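Local coordinates for protein SAM dependent methyltransferase (Aquifex aeolicus, PDB 3DH0) that probably transfers methyl groups from S-adenosylmethionine, which it binds in a Rossmann-like methyltransferase domain, to an acceptor, at residues 134-145 and 183-193. Sequence-based numbering, arbitrary orientation.
Sequences KPFAYLAIIDWK and KYCFGVYAMIV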
loop_
_atom_site.group_PDB
_atom_site.type_symbol
_atom_site.label_atom_id
_atom_site.label_comp_id
_atom_site.label_asym_id
_atom_site.label_seq_id
_atom_site.Cartn_x
_atom_site.Cartn_y
_atom_site.Cartn_z
ATOM N N LYS A 134 0.770 -4.075 14.805
ATOM C CA LYS A 134 1.126 -3.945 16.216
ATOM C C LYS A 134 0.138 -3.019 16.924
ATOM O O LYS A 134 -0.593 -2.268 16.287
ATOM C CB LYS A 134 2.545 -3.396 16.367
ATOM C CG LYS A 134 3.590 -4.276 15.734
ATOM C CD LYS A 134 5.005 -3.950 16.162
ATOM C CE LYS A 134 5.950 -4.968 15.544
ATOM N NZ LYS A 134 7.382 -4.757 15.856
ATOM N N PRO A 135 0.101 -3.058 18.264
ATOM C CA PRO A 135 -0.838 -2.186 18.979
ATOM C C PRO A 135 -0.738 -0.720 18.560
ATOM O O PRO A 135 -1.724 0.019 18.625
ATOM C CB PRO A 135 -0.461 -2.415 20.438
ATOM C CG PRO A 135 -0.069 -3.853 20.442
ATOM C CD PRO A 135 0.815 -3.936 19.208
ATOM N N PHE A 136 0.454 -0.307 18.134
ATOM C CA PHE A 136 0.697 1.068 17.688
ATOM C C PHE A 136 0.215 1.219 16.242
ATOM O O PHE A 136 -0.918 1.653 15.998
ATOM C CB PHE A 136 2.196 1.388 17.766
ATOM C CG PHE A 136 2.745 1.450 19.185
ATOM C CD1 PHE A 136 2.813 0.295 19.984
ATOM C CD2 PHE A 136 3.181 2.669 19.724
ATOM C CE1 PHE A 136 3.303 0.354 21.312
ATOM C CE2 PHE A 136 3.670 2.742 21.037
ATOM C CZ PHE A 136 3.731 1.573 21.839
ATOM N N ALA A 137 1.098 0.869 15.304
ATOM C CA ALA A 137 0.859 0.879 13.852
ATOM C C ALA A 137 0.170 2.047 13.166
ATOM O O ALA A 137 -0.900 2.500 13.588
ATOM C CB ALA A 137 0.150 -0.418 13.440
ATOM N N TYR A 138 0.797 2.497 12.074
ATOM C CA TYR A 138 0.276 3.590 11.242
ATOM C C TYR A 138 -0.224 3.005 9.919
ATOM O O TYR A 138 0.376 2.083 9.375
ATOM C CB TYR A 138 1.360 4.620 10.898
ATOM C CG TYR A 138 2.216 5.126 12.038
ATOM C CD1 TYR A 138 3.200 4.314 12.609
ATOM C CD2 TYR A 138 2.109 6.450 12.484
ATOM C CE1 TYR A 138 4.064 4.805 13.585
ATOM C CE2 TYR A 138 2.971 6.957 13.463
ATOM C CZ TYR A 138 3.950 6.128 14.005
ATOM O OH TYR A 138 4.855 6.630 14.926
ATOM N N LEU A 139 -1.316 3.550 9.403
ATOM C CA LEU A 139 -1.870 3.091 8.137
ATOM C C LEU A 139 -1.824 4.207 7.075
ATOM O O LEU A 139 -2.424 5.269 7.252
ATOM C CB LEU A 139 -3.309 2.626 8.353
ATOM C CG LEU A 139 -4.187 2.357 7.130
ATOM C CD1 LEU A 139 -3.479 1.473 6.131
ATOM C CD2 LEU A 139 -5.454 1.707 7.595
ATOM N N ALA A 140 -1.109 3.972 5.977
ATOM C CA ALA A 140 -1.005 4.966 4.912
ATOM C C ALA A 140 -1.702 4.505 3.639
ATOM O O ALA A 140 -1.177 3.683 2.900
ATOM C CB ALA A 140 0.450 5.256 4.622
ATOM N N ILE A 141 -2.875 5.058 3.375
ATOM C CA ILE A 141 -3.639 4.683 2.191
ATOM C C ILE A 141 -3.619 5.779 1.124
ATOM O O ILE A 141 -4.053 6.901 1.366
ATOM C CB ILE A 141 -5.102 4.363 2.586
ATOM C CG1 ILE A 141 -5.106 3.259 3.642
ATOM C CG2 ILE A 141 -5.902 3.960 1.370
ATOM C CD1 ILE A 141 -6.464 2.867 4.116
ATOM N N ILE A 142 -3.116 5.444 -0.060
ATOM C CA ILE A 142 -3.031 6.404 -1.163
ATOM C C ILE A 142 -3.818 5.961 -2.400
ATOM O O ILE A 142 -3.603 4.862 -2.908
ATOM C CB ILE A 142 -1.549 6.643 -1.576
ATOM C CG1 ILE A 142 -0.783 7.283 -0.416
ATOM C CG2 ILE A 142 -1.476 7.535 -2.810
ATOM C CD1 ILE A 142 0.650 7.662 -0.744
ATOM N N ASP A 143 -4.720 6.811 -2.885
ATOM C CA ASP A 143 -5.494 6.458 -4.074
ATOM C C ASP A 143 -5.935 7.616 -4.976
ATOM O O ASP A 143 -5.836 8.778 -4.600
ATOM C CB ASP A 143 -6.718 5.627 -3.683
ATOM C CG ASP A 143 -6.926 4.447 -4.616
ATOM O OD1 ASP A 143 -6.795 4.642 -5.848
ATOM O OD2 ASP A 143 -7.209 3.330 -4.125
ATOM N N TRP A 144 -6.429 7.283 -6.170
ATOM C CA TRP A 144 -6.887 8.285 -7.142
ATOM C C TRP A 144 -8.096 9.040 -6.641
ATOM O O TRP A 144 -8.876 8.504 -5.849
ATOM C CB TRP A 144 -7.296 7.647 -8.470
ATOM C CG TRP A 144 -6.256 6.839 -9.146
ATOM C CD1 TRP A 144 -6.152 5.479 -9.151
ATOM C CD2 TRP A 144 -5.190 7.333 -9.961
ATOM N NE1 TRP A 144 -5.082 5.094 -9.925
ATOM C CE2 TRP A 144 -4.477 6.212 -10.434
ATOM C CE3 TRP A 144 -4.770 8.612 -10.339
ATOM C CZ2 TRP A 144 -3.361 6.340 -11.273
ATOM C CZ3 TRP A 144 -3.664 8.736 -11.168
ATOM C CH2 TRP A 144 -2.975 7.610 -11.626
ATOM N N LYS A 145 -8.264 10.267 -7.142
ATOM C CA LYS A 145 -9.389 11.137 -6.786
ATOM C C LYS A 145 -10.647 10.575 -7.460
ATOM O O LYS A 145 -10.547 9.874 -8.473
ATOM C CB LYS A 145 -9.115 12.564 -7.283
ATOM C CG LYS A 145 -9.266 13.639 -6.220
ATOM C CD LYS A 145 -7.941 14.011 -5.568
ATOM C CE LYS A 145 -7.225 15.115 -6.356
ATOM N NZ LYS A 145 -5.915 15.501 -5.746
ATOM N N LYS A 183 -2.192 16.476 -7.394
ATOM C CA LYS A 183 -3.190 16.591 -8.457
ATOM C C LYS A 183 -4.072 15.419 -8.881
ATOM O O LYS A 183 -5.170 15.637 -9.383
ATOM C CB LYS A 183 -2.506 17.129 -9.719
ATOM C CG LYS A 183 -2.272 18.628 -9.706
ATOM C CD LYS A 183 -0.808 19.002 -9.939
ATOM C CE LYS A 183 -0.593 20.526 -9.801
ATOM N NZ LYS A 183 0.846 20.943 -9.919
ATOM N N TYR A 184 -3.616 14.186 -8.730
ATOM C CA TYR A 184 -4.451 13.072 -9.169
ATOM C C TYR A 184 -4.912 12.176 -8.043
ATOM O O TYR A 184 -5.910 11.475 -8.172
ATOM C CB TYR A 184 -3.711 12.202 -10.190
ATOM C CG TYR A 184 -3.329 12.885 -11.486
ATOM C CD1 TYR A 184 -2.025 13.365 -11.693
ATOM C CD2 TYR A 184 -4.253 13.001 -12.531
ATOM C CE1 TYR A 184 -1.648 13.932 -12.918
ATOM C CE2 TYR A 184 -3.894 13.567 -13.750
ATOM C CZ TYR A 184 -2.588 14.028 -13.946
ATOM O OH TYR A 184 -2.230 14.546 -15.176
ATOM N N CYS A 185 -4.181 12.186 -6.938
ATOM C CA CYS A 185 -4.529 11.328 -5.822
ATOM C C CYS A 185 -4.690 12.079 -4.521
ATOM O O CYS A 185 -4.469 13.288 -4.439
ATOM C CB CYS A 185 -3.447 10.275 -5.627
ATOM S SG CYS A 185 -2.638 9.791 -7.131
ATOM N N PHE A 186 -5.094 11.323 -3.508
ATOM C CA PHE A 186 -5.250 11.827 -2.160
ATOM C C PHE A 186 -4.555 10.820 -1.249
ATOM O O PHE A 186 -4.095 9.776 -1.698
ATOM C CB PHE A 186 -6.727 11.973 -1.800
ATOM C CG PHE A 186 -7.504 10.699 -1.866
ATOM C CD1 PHE A 186 -7.359 9.730 -0.883
ATOM C CD2 PHE A 186 -8.400 10.476 -2.906
ATOM C CE1 PHE A 186 -8.099 8.555 -0.933
ATOM C CE2 PHE A 186 -9.145 9.307 -2.971
ATOM C CZ PHE A 186 -8.996 8.343 -1.985
ATOM N N GLY A 187 -4.452 11.143 0.026
ATOM C CA GLY A 187 -3.811 10.237 0.950
ATOM C C GLY A 187 -4.534 10.341 2.265
ATOM O O GLY A 187 -5.161 11.350 2.559
ATOM N N VAL A 188 -4.477 9.280 3.051
ATOM C CA VAL A 188 -5.121 9.286 4.350
ATOM C C VAL A 188 -4.172 8.733 5.399
ATOM O O VAL A 188 -3.497 7.735 5.189
ATOM C CB VAL A 188 -6.457 8.503 4.328
ATOM C CG1 VAL A 188 -6.390 7.395 3.318
ATOM C CG2 VAL A 188 -6.768 7.961 5.709
ATOM N N TYR A 189 -4.124 9.429 6.521
ATOM C CA TYR A 189 -3.268 9.101 7.643
ATOM C C TYR A 189 -4.156 8.474 8.695
ATOM O O TYR A 189 -5.101 9.101 9.167
ATOM C CB TYR A 189 -2.670 10.404 8.163
ATOM C CG TYR A 189 -1.500 10.308 9.111
ATOM C CD1 TYR A 189 -1.689 10.181 10.495
ATOM C CD2 TYR A 189 -0.205 10.468 8.636
ATOM C CE1 TYR A 189 -0.600 10.235 11.374
ATOM C CE2 TYR A 189 0.878 10.521 9.498
ATOM C CZ TYR A 189 0.683 10.411 10.859
ATOM O OH TYR A 189 1.792 10.504 11.686
ATOM N N ALA A 190 -3.865 7.235 9.062
ATOM C CA ALA A 190 -4.670 6.565 10.066
ATOM C C ALA A 190 -3.807 5.747 10.997
ATOM O O ALA A 190 -2.764 5.223 10.604
ATOM C CB ALA A 190 -5.698 5.681 9.397
ATOM N N MET A 191 -4.244 5.648 12.245
ATOM C CA MET A 191 -3.517 4.882 13.250
ATOM C C MET A 191 -4.404 3.751 13.763
ATOM O O MET A 191 -5.593 3.943 14.045
ATOM C CB MET A 191 -3.071 5.798 14.402
ATOM C CG MET A 191 -2.227 5.109 15.453
ATOM S SD MET A 191 -1.547 6.249 16.698
ATOM C CE MET A 191 0.186 6.281 16.195
ATOM N N ILE A 192 -3.821 2.566 13.868
ATOM C CA ILE A 192 -4.562 1.418 14.347
ATOM C C ILE A 192 -4.655 1.368 15.865
ATOM O O ILE A 192 -3.650 1.505 16.579
ATOM C CB ILE A 192 -3.957 0.136 13.791
ATOM C CG1 ILE A 192 -4.530 -0.079 12.387
ATOM C CG2 ILE A 192 -4.200 -1.042 14.742
ATOM C CD1 ILE A 192 -4.149 -1.380 11.743
ATOM N N VAL A 193 -5.889 1.179 16.333
ATOM C CA VAL A 193 -6.209 1.134 17.753
ATOM C C VAL A 193 -6.109 -0.276 18.331
ATOM O O VAL A 193 -5.139 -0.526 19.078
ATOM C CB VAL A 193 -7.651 1.671 18.007
ATOM C CG1 VAL A 193 -7.894 1.840 19.517
ATOM C CG2 VAL A 193 -7.867 2.996 17.263
#
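The ring of Phe-186 leans onto the backbone of the partner strand: Asp-143 O sits over one face, 3.5 Å above the ring plane and offset toward the rim, while Lys-145 CA meets an edge. The CG of Phe-186 stands between the backbone N and the carbonyl carbon (chi1 60°), which turns the ring onto residues 143-145. The same Asp-143 O also accepts the backbone N-H of Phe-186, N to O 2.9 Å. Next door, Lys-145 bends at chi2 and chi3 until NZ reaches Cys-185 O at 2.9 Å, approaching from above the carbonyl plane, and its backbone N donates to Tyr-184 O. Strands 137-144 and 185-191 run antiparallel, their axes at 158°, where strand 185-191, the one reversed strand of the sheet (order 3-2-1-4-5-7-6), is inserted between 137-144 and 174-181, as in class I Rossmann-like methyltransferases. Paired backbone bonds join Leu-139 with Ala-190, Ile-141 with Val-188 and Asp-143 with Phe-186. Ile-141 CB packs beside Val-188 CG1 on the face covered by Leu-168 of helix 161-170. On the opposite face Met-191 CE lies over the Tyr-138 ring, 4.0 Å from CE2. Back at the Phe-186 end, Tyr-184 CB comes to the edge of the Trp-144 indole, 3.6 Å from CZ3, and Cys-185 SG stands obliquely 4.6 Å from the centroid of its six-membered ring. The Trp-144 side chain is about 6 Å from the bound S-adenosylmethionine. Asp-143 OD1 takes the backbone N-H of Trp-144 on its anti lone pair, and OD2 is hydrogen-bonded to His-117 ND1.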